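African horse sickness virus (serotype 4) VP7 (African horsesickness virus, PDB 1AHS) forms, as a trimer that binds VP3, the surface of the viral core, to which this fragment contributes the top domain. Local coordinates at residues Asn91-Ala94 against Gly95-Val98. Sequence-based numbering, arbitrary orientation.
Sequences NVAA and GDVV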
ATOM      1  N   ASN B  91       6.747  18.374  19.649  1.00 40.69           N
ATOM      2  CA  ASN B  91       5.551  17.748  19.152  1.00 37.83           C
ATOM      3  C   ASN B  91       5.437  18.143  17.713  1.00 39.78           C
ATOM      4  O   ASN B  91       5.482  19.344  17.383  1.00 40.36           O
ATOM      5  CB  ASN B  91       4.338  18.239  19.926  1.00 40.50           C
ATOM      6  CG  ASN B  91       3.047  17.849  19.277  1.00 44.13           C
ATOM      7  OD1 ASN B  91       2.417  18.657  18.598  1.00 48.96           O
ATOM      8  ND2 ASN B  91       2.645  16.600  19.464  1.00 47.36           N
ATOM      9  N   VAL B  92       5.348  17.120  16.859  1.00 39.61           N
ATOM     10  CA  VAL B  92       5.235  17.281  15.408  1.00 36.55           C
ATOM     11  C   VAL B  92       3.825  16.932  14.964  1.00 34.18           C
ATOM     12  O   VAL B  92       3.220  15.972  15.444  1.00 32.59           O
ATOM     13  CB  VAL B  92       6.239  16.386  14.644  1.00 38.18           C
ATOM     14  CG1 VAL B  92       6.073  16.589  13.157  1.00 38.18           C
ATOM     15  CG2 VAL B  92       7.649  16.731  15.039  1.00 38.41           C
ATOM     16  N   ALA B  93       3.324  17.704  14.018  1.00 34.08           N
ATOM     17  CA  ALA B  93       1.988  17.520  13.499  1.00 33.75           C
ATOM     18  C   ALA B  93       1.872  16.572  12.295  1.00 33.62           C
ATOM     19  O   ALA B  93       2.828  16.412  11.534  1.00 38.42           O
ATOM     20  CB  ALA B  93       1.431  18.862  13.148  1.00 32.76           C
ATOM     21  N   ALA B  94       0.713  15.915  12.158  1.00 34.02           N
ATOM     22  CA  ALA B  94       0.450  15.017  11.031  1.00 31.96           C
ATOM     23  C   ALA B  94       0.429  15.889   9.793  1.00 29.83           C
ATOM     24  O   ALA B  94      -0.116  16.995   9.833  1.00 35.90           O
ATOM     25  CB  ALA B  94      -0.884  14.343  11.208  1.00 30.85           C
ATOM     26  N   GLY B  95       1.054  15.445   8.709  1.00 25.70           N
ATOM     27  CA  GLY B  95       1.049  16.275   7.507  1.00 24.32           C
ATOM     28  C   GLY B  95       2.210  17.236   7.286  1.00 28.25           C
ATOM     29  O   GLY B  95       2.396  17.763   6.178  1.00 33.15           O
ATOM     30  N   ASP B  96       3.002  17.475   8.331  1.00 33.26           N
ATOM     31  CA  ASP B  96       4.156  18.370   8.232  1.00 34.78           C
ATOM     32  C   ASP B  96       5.369  17.516   8.025  1.00 30.79           C
ATOM     33  O   ASP B  96       5.553  16.526   8.740  1.00 30.42           O
ATOM     34  CB  ASP B  96       4.407  19.127   9.542  1.00 43.00           C
ATOM     35  CG  ASP B  96       3.446  20.284   9.784  1.00 49.98           C
ATOM     36  OD1 ASP B  96       2.636  20.652   8.885  1.00 56.13           O
ATOM     37  OD2 ASP B  96       3.528  20.823  10.919  1.00 56.88           O
ATOM     38  N   VAL B  97       6.221  17.942   7.101  1.00 33.25           N
ATOM     39  CA  VAL B  97       7.481  17.255   6.796  1.00 35.16           C
ATOM     40  C   VAL B  97       8.478  17.541   7.926  1.00 34.55           C
ATOM     41  O   VAL B  97       8.758  18.700   8.203  1.00 39.89           O
ATOM     42  CB  VAL B  97       8.094  17.776   5.479  1.00 33.27           C
ATOM     43  CG1 VAL B  97       9.272  16.943   5.094  1.00 31.23           C
ATOM     44  CG2 VAL B  97       7.081  17.736   4.366  1.00 31.32           C
ATOM     45  N   VAL B  98       9.026  16.500   8.550  1.00 33.33           N
ATOM     46  CA  VAL B  98       9.965  16.658   9.649  1.00 32.81           C
ATOM     47  C   VAL B  98      11.344  16.115   9.261  1.00 36.09           C
ATOM     48  O   VAL B  98      11.420  15.056   8.645  1.00 38.27           O
ATOM     49  CB  VAL B  98       9.418  15.962  10.938  1.00 31.54           C
ATOM     50  CG1 VAL B  98       8.538  14.816  10.600  1.00 38.12           C
ATOM     51  CG2 VAL B  98      10.506  15.414  11.756  1.00 35.60           C
TER
HETATM   52  O   HOH W   1       4.344  14.704  10.111  1.00 28.69           O
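Ala93 and Asp96 are the ends of a type II beta turn that reverses the chain, and a weak but fairly straight hydrogen bond closes it, from Asp96 N to Ala93 O at 3.4 Å with an N-H...O angle of 163°. Ala94 and Gly95 fill the two corners. The second corner has a positive phi, and a side chain there would run into the carbonyl O of Ala94, a collision that glycine avoids. A water bridges the two arms beside this long bond, donating to Ala93 O at 2.7 Å and to Asp96 O at 2.6 Å, so Ala93 O accepts from both a backbone N-H and the water. One carboxylate oxygen of Asp96, OD2, comes alongside the small methyl of Ala93, 3.6 Å from CB; CG, anti to the carbonyl carbon (chi1 -77°) and so beside the Asp96 N that closes the turn, holds the carboxylate on the Ala93 side. Beyond the water the two arms meet again through their beta-branched residues. Val92 turns CG1 anti to its backbone N (chi1 180°) and sets this methyl 4.0 Å from Val98 CG1, the two side chains meeting at a slant. Compact valines suit this apolar meeting, and Val98 is buried. The turn links strands 90-92 and 98-100, each an outermost strand, within this chain, of a different antiparallel sheet. Both valines also touch Val87 of strand 84-87, while Val98 packs on Phe61 and Ala94 on Trp63 of strand 59-65; Trp63 NE1 hydrogen-bonds to Val92 O.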